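Local coordinates for periplasmic oligopeptide-binding protein (Burkholderia pseudomallei, PDB 3ZS6) that binds oligopeptides in the periplasm and probably delivers them to an ABC transporter for uptake, at residues Pro271-Lys276 / Val399-Asp404; Asp418-Gly423 / Leu462-Tyr467. All blocks are in the same frame, centred on the assembly; numbering follows the deposited sequence.

Contact 1 of 2, residues Pro271-Lys276 / Val399-Asp404; sequences PALKDK and VQIARD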
loop_
_atom_site.group_PDB
_atom_site.type_symbol
_atom_site.label_atom_id
_atom_site.label_comp_id
_atom_site.label_asym_id
_atom_site.label_seq_id
_atom_site.Cartn_x
_atom_site.Cartn_y
_atom_site.Cartn_z
ATOM N N PRO A 271 -26.955 5.813 -0.615
ATOM C CA PRO A 271 -28.198 5.993 -1.380
ATOM C C PRO A 271 -28.034 6.918 -2.593
ATOM O O PRO A 271 -28.753 6.752 -3.566
ATOM C CB PRO A 271 -29.150 6.607 -0.351
ATOM C CG PRO A 271 -28.638 6.115 0.964
ATOM C CD PRO A 271 -27.142 6.103 0.818
ATOM N N ALA A 272 -27.102 7.866 -2.541
ATOM C CA ALA A 272 -26.824 8.717 -3.699
ATOM C C ALA A 272 -25.585 8.239 -4.470
ATOM O O ALA A 272 -25.580 8.203 -5.706
ATOM C CB ALA A 272 -26.655 10.168 -3.266
ATOM N N LEU A 273 -24.538 7.867 -3.740
ATOM C CA LEU A 273 -23.283 7.463 -4.373
ATOM C C LEU A 273 -23.395 6.111 -5.067
ATOM O O LEU A 273 -22.541 5.748 -5.873
ATOM C CB LEU A 273 -22.132 7.474 -3.359
ATOM C CG LEU A 273 -21.814 8.828 -2.716
ATOM C CD1 LEU A 273 -20.774 8.677 -1.610
ATOM C CD2 LEU A 273 -21.366 9.873 -3.755
ATOM N N LYS A 274 -24.461 5.373 -4.774
ATOM C CA LYS A 274 -24.717 4.122 -5.471
ATOM C C LYS A 274 -25.040 4.371 -6.944
ATOM O O LYS A 274 -24.975 3.457 -7.764
ATOM C CB LYS A 274 -25.863 3.349 -4.810
ATOM C CG LYS A 274 -27.239 3.992 -4.998
ATOM C CD LYS A 274 -28.331 3.083 -4.443
ATOM C CE LYS A 274 -29.724 3.628 -4.743
ATOM N NZ LYS A 274 -30.788 2.658 -4.356
ATOM N N ASP A 275 -25.395 5.606 -7.281
ATOM C CA ASP A 275 -25.716 5.948 -8.667
ATOM C C ASP A 275 -24.465 6.422 -9.406
ATOM O O ASP A 275 -23.887 7.457 -9.077
ATOM C CB ASP A 275 -26.819 7.018 -8.722
ATOM C CG ASP A 275 -27.317 7.283 -10.143
ATOM O OD1 ASP A 275 -26.514 7.184 -11.097
ATOM O OD2 ASP A 275 -28.518 7.599 -10.306
ATOM N N LYS A 276 -24.055 5.650 -10.405
ATOM C CA LYS A 276 -22.868 5.947 -11.205
ATOM C C LYS A 276 -22.852 7.380 -11.749
ATOM O O LYS A 276 -21.791 7.995 -11.882
ATOM C CB LYS A 276 -22.772 4.920 -12.345
ATOM C CG LYS A 276 -21.942 5.320 -13.555
ATOM C CD LYS A 276 -22.229 4.363 -14.716
ATOM C CE LYS A 276 -21.305 4.593 -15.906
ATOM N NZ LYS A 276 -21.398 5.973 -16.466
ATOM N N VAL A 399 -17.998 6.026 6.427
ATOM C CA VAL A 399 -17.676 7.319 5.837
ATOM C C VAL A 399 -18.237 7.312 4.418
ATOM O O VAL A 399 -18.387 6.246 3.819
ATOM C CB VAL A 399 -16.143 7.560 5.814
ATOM C CG1 VAL A 399 -15.624 7.876 7.222
ATOM C CG2 VAL A 399 -15.414 6.343 5.245
ATOM N N GLN A 400 -18.546 8.491 3.886
ATOM C CA GLN A 400 -19.197 8.605 2.580
ATOM C C GLN A 400 -18.182 8.887 1.476
ATOM O O GLN A 400 -18.109 8.172 0.482
ATOM C CB GLN A 400 -20.244 9.722 2.610
ATOM C CG GLN A 400 -21.437 9.431 3.492
ATOM C CD GLN A 400 -22.451 10.554 3.464
ATOM O OE1 GLN A 400 -22.152 11.682 3.868
ATOM N NE2 GLN A 400 -23.653 10.258 2.967
ATOM N N ILE A 401 -17.423 9.959 1.654
ATOM C CA ILE A 401 -16.306 10.276 0.782
ATOM C C ILE A 401 -15.103 10.339 1.700
ATOM O O ILE A 401 -15.173 10.956 2.764
ATOM C CB ILE A 401 -16.489 11.642 0.096
ATOM C CG1 ILE A 401 -17.838 11.700 -0.633
ATOM C CG2 ILE A 401 -15.330 11.916 -0.846
ATOM C CD1 ILE A 401 -18.096 13.013 -1.371
ATOM N N ALA A 402 -14.012 9.686 1.317
ATOM C CA ALA A 402 -12.861 9.585 2.213
ATOM C C ALA A 402 -11.533 9.655 1.463
ATOM O O ALA A 402 -11.407 9.148 0.349
ATOM C CB ALA A 402 -12.942 8.305 3.048
ATOM N N ARG A 403 -10.555 10.315 2.078
ATOM C CA ARG A 403 -9.196 10.337 1.553
ATOM C C ARG A 403 -8.674 8.888 1.526
ATOM O O ARG A 403 -8.793 8.148 2.516
ATOM C CB ARG A 403 -8.307 11.224 2.432
ATOM C CG ARG A 403 -7.079 11.808 1.707
ATOM C CD ARG A 403 -6.096 10.704 1.309
ATOM N NE ARG A 403 -5.525 10.063 2.484
ATOM C CZ ARG A 403 -4.668 9.039 2.452
ATOM N NH1 ARG A 403 -4.281 8.519 1.293
ATOM N NH2 ARG A 403 -4.196 8.534 3.589
ATOM N N ASP A 404 -8.128 8.475 0.389
ATOM C CA ASP A 404 -7.565 7.131 0.262
ATOM C C ASP A 404 -6.338 7.188 -0.648
ATOM O O ASP A 404 -5.963 8.259 -1.121
ATOM C CB ASP A 404 -8.601 6.151 -0.293
ATOM C CG ASP A 404 -8.398 4.715 0.216
ATOM O OD1 ASP A 404 -7.239 4.283 0.388
ATOM O OD2 ASP A 404 -9.406 4.016 0.439
#

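Contact 2 of 2, residues Asp418-Gly423 / Leu462-Tyr467; sequences DLIRCG and LAMNDY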
loop_
_atom_site.group_PDB
_atom_site.type_symbol
_atom_site.label_atom_id
_atom_site.label_comp_id
_atom_site.label_asym_id
_atom_site.label_seq_id
_atom_site.Cartn_x
_atom_site.Cartn_y
_atom_site.Cartn_z
ATOM N N ASP A 418 -6.938 -5.252 -6.895
ATOM C CA ASP A 418 -7.341 -5.596 -5.528
ATOM C C ASP A 418 -8.300 -4.561 -4.932
ATOM O O ASP A 418 -8.975 -4.828 -3.937
ATOM C CB ASP A 418 -6.123 -5.762 -4.607
ATOM C CG ASP A 418 -5.429 -7.105 -4.784
ATOM O OD1 ASP A 418 -6.099 -8.070 -5.208
ATOM O OD2 ASP A 418 -4.219 -7.201 -4.486
ATOM N N LEU A 419 -8.358 -3.379 -5.535
ATOM C CA LEU A 419 -9.250 -2.318 -5.048
ATOM C C LEU A 419 -10.680 -2.420 -5.569
ATOM O O LEU A 419 -11.593 -1.806 -5.008
ATOM C CB LEU A 419 -8.707 -0.945 -5.440
ATOM C CG LEU A 419 -7.323 -0.583 -4.915
ATOM C CD1 LEU A 419 -6.887 0.767 -5.480
ATOM C CD2 LEU A 419 -7.313 -0.586 -3.380
ATOM N N ILE A 420 -10.882 -3.179 -6.643
ATOM C CA ILE A 420 -12.172 -3.168 -7.324
ATOM C C ILE A 420 -12.760 -4.547 -7.642
ATOM O O ILE A 420 -13.906 -4.634 -8.082
ATOM C CB ILE A 420 -12.106 -2.345 -8.630
ATOM C CG1 ILE A 420 -10.889 -2.763 -9.462
ATOM C CG2 ILE A 420 -12.050 -0.849 -8.320
ATOM C CD1 ILE A 420 -10.915 -2.240 -10.897
ATOM N N ARG A 421 -11.989 -5.612 -7.425
ATOM C CA ARG A 421 -12.494 -6.979 -7.623
ATOM C C ARG A 421 -13.584 -7.303 -6.609
ATOM O O ARG A 421 -13.439 -6.994 -5.427
ATOM C CB ARG A 421 -11.366 -8.020 -7.477
ATOM C CG ARG A 421 -10.456 -8.150 -8.680
ATOM C CD ARG A 421 -9.511 -9.350 -8.541
ATOM N NE ARG A 421 -8.750 -9.312 -7.292
ATOM C CZ ARG A 421 -9.091 -9.967 -6.185
ATOM N NH1 ARG A 421 -10.186 -10.724 -6.161
ATOM N NH2 ARG A 421 -8.337 -9.870 -5.101
ATOM N N CYS A 422 -14.666 -7.931 -7.072
ATOM C CA CYS A 422 -15.760 -8.342 -6.195
ATOM C C CYS A 422 -15.224 -9.123 -5.008
ATOM O O CYS A 422 -14.493 -10.098 -5.178
ATOM C CB CYS A 422 -16.748 -9.245 -6.944
ATOM S SG CYS A 422 -17.638 -8.487 -8.316
ATOM N N GLY A 423 -15.591 -8.711 -3.802
ATOM C CA GLY A 423 -15.239 -9.490 -2.627
ATOM C C GLY A 423 -13.805 -9.390 -2.123
ATOM O O GLY A 423 -13.470 -10.004 -1.108
ATOM N N LEU A 462 -13.151 -0.452 -18.287
ATOM C CA LEU A 462 -14.549 -0.777 -18.027
ATOM C C LEU A 462 -14.936 -0.374 -16.609
ATOM O O LEU A 462 -15.971 0.268 -16.390
ATOM C CB LEU A 462 -14.808 -2.269 -18.239
ATOM C CG LEU A 462 -16.275 -2.698 -18.138
ATOM C CD1 LEU A 462 -17.119 -1.911 -19.133
ATOM C CD2 LEU A 462 -16.433 -4.208 -18.361
ATOM N N ALA A 463 -14.099 -0.750 -15.645
ATOM C CA ALA A 463 -14.334 -0.377 -14.252
ATOM C C ALA A 463 -14.349 1.140 -14.036
ATOM O O ALA A 463 -15.207 1.655 -13.324
ATOM C CB ALA A 463 -13.302 -1.022 -13.348
ATOM N N MET A 464 -13.388 1.854 -14.621
ATOM C CA MET A 464 -13.272 3.293 -14.359
ATOM C C MET A 464 -14.430 4.088 -14.979
ATOM O O MET A 464 -14.772 5.172 -14.503
ATOM C CB MET A 464 -11.922 3.847 -14.831
ATOM C CG MET A 464 -10.713 3.327 -14.061
ATOM S SD MET A 464 -10.763 3.646 -12.284
ATOM C CE MET A 464 -11.458 2.109 -11.679
ATOM N N ASN A 465 -15.028 3.552 -16.041
ATOM C CA ASN A 465 -16.219 4.171 -16.618
ATOM C C ASN A 465 -17.392 4.140 -15.645
ATOM O O ASN A 465 -18.373 4.864 -15.814
ATOM C CB ASN A 465 -16.593 3.516 -17.948
ATOM C CG ASN A 465 -15.719 3.991 -19.093
ATOM O OD1 ASN A 465 -15.529 5.193 -19.288
ATOM N ND2 ASN A 465 -15.173 3.051 -19.851
ATOM N N ASP A 466 -17.274 3.311 -14.611
ATOM C CA ASP A 466 -18.266 3.272 -13.538
ATOM C C ASP A 466 -17.923 4.226 -12.384
ATOM O O ASP A 466 -18.728 4.427 -11.480
ATOM C CB ASP A 466 -18.435 1.836 -13.019
ATOM C CG ASP A 466 -19.232 0.947 -13.983
ATOM O OD1 ASP A 466 -19.875 1.488 -14.910
ATOM O OD2 ASP A 466 -19.225 -0.289 -13.808
ATOM N N TYR A 467 -16.728 4.815 -12.422
ATOM C CA TYR A 467 -16.280 5.747 -11.372
ATOM C C TYR A 467 -16.563 5.251 -9.955
ATOM O O TYR A 467 -17.155 5.960 -9.145
ATOM C CB TYR A 467 -16.872 7.144 -11.612
ATOM C CG TYR A 467 -16.469 7.661 -12.966
ATOM C CD1 TYR A 467 -15.259 8.304 -13.139
ATOM C CD2 TYR A 467 -17.261 7.430 -14.089
ATOM C CE1 TYR A 467 -14.856 8.742 -14.378
ATOM C CE2 TYR A 467 -16.871 7.873 -15.337
ATOM C CZ TYR A 467 -15.664 8.530 -15.471
ATOM O OH TYR A 467 -15.247 8.978 -16.701
#

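Contact 1 of 2, residues Pro271-Lys276 / Val399-Asp404
The CA atoms of Leu273 and Gln400 are the nearest pair across the contact, 8.1 Å apart, where the type I turn Ala272-Asp275 faces the residue just before strand 401-407. The turn is closed by Asp275 N bonding Ala272 O at 3.0 Å, and it leads directly into helix 276-285, for which Asp275 serves as N-cap. A single side chain carries the contact from the turn. Leu273 has CG anti to its carbonyl carbon (chi1 -61°) and an extended second torsion, which brings CD1 forward as the leading branch. This methyl comes to rest against the backbone carbonyl of Gln400, 3.4 Å from its O. The same methyl lies 4.4 Å from Gln400 CB and, on the strand, 4.3 Å from Ile401 CG1, so it bridges peptide group and aliphatic side chain. Phe351 and Leu353 of strand 350-356 add to this apolar patch, the first touching Leu273 and the second Ile401.

Strand 401-407 runs between 260-266 and 350-356 in the mixed sheet, and further along it Arg403 NH1 pairs with the backbone of the bound peptide; Leu273 thus packs the loop after strand 260-266 on the entry to a peptide-contacting strand. The Gln400 amide is engaged at both ends: OE1 accepts from Thr352 N, while NE2 donates to Asp270 OD2. Direct contact is van der Waals packing of one methyl, while polar links between turn and strand run through Asp270, whose OD1 takes the N-H groups of Ala272 and Leu273.

Contact 2 of 2, residues Asp418-Gly423 / Leu462-Tyr467
Two flat groups accompany the meeting of Ile420 with Ala463 and Met464, one in each segment. The guanidinium of Arg421 receives Asp418 OD1 at its edge, only 4° out of plane, in a salt bridge from NH2 of 2.9 Å. The bond is nearly straight, 173° at the hydrogen, and meets OD1 almost along its C-O axis; Arg421 NH1 is held by Glu106, so two carboxylates fix the group's rotation. In 462-467 one face of the Tyr467 ring has Met464 O above its centre, 3.2 Å from the plane. That same oxygen accepts the backbone N-H of Tyr467 at 2.9 Å, closing the type I turn Met464-Tyr467.

Across the contact, Ile420 does the reaching. Its CG1 sits between the backbone N and the carbonyl carbon (chi1 49°), and the near-extended second torsion carries CD1 to the helix. There CD1 touches Ala463 CB at 3.6 Å and lies looser, 4.5 Å, from Met464 CE, whose side chain bends round to meet it. All three residues are buried.

The Ile420 loop follows helix 414-417 and is joined to the approach to helix 434-443 by the Cys422-Cys432 disulfide. Val436 of that helix packs on Ala463, while Tyr467, just beyond helix 449-464, touches Glu280 and Ala283 of helix 276-285.

In the fold
Contacts 1 and 2 are both largely buried, apolar contacts made by one reaching methyl, on the same side of the chain's centre and about 14 Å apart between centres. They differ in what they join: contact 1 sets a turn against the start of a strand whose later residues, Arg403 and Asp404, reach the bound peptide, whereas contact 2 sets a disulfide-linked loop against the end of a helix. In contact 1 the leading methyl rests mainly on a backbone carbonyl; in contact 2 it meets other methyls. Helix 276-285 connects them, since it starts in contact 1, where Lys276 packs on Asp466 of contact 2, while its Arg279 bonds the carbonyls of Leu273 and Asp466.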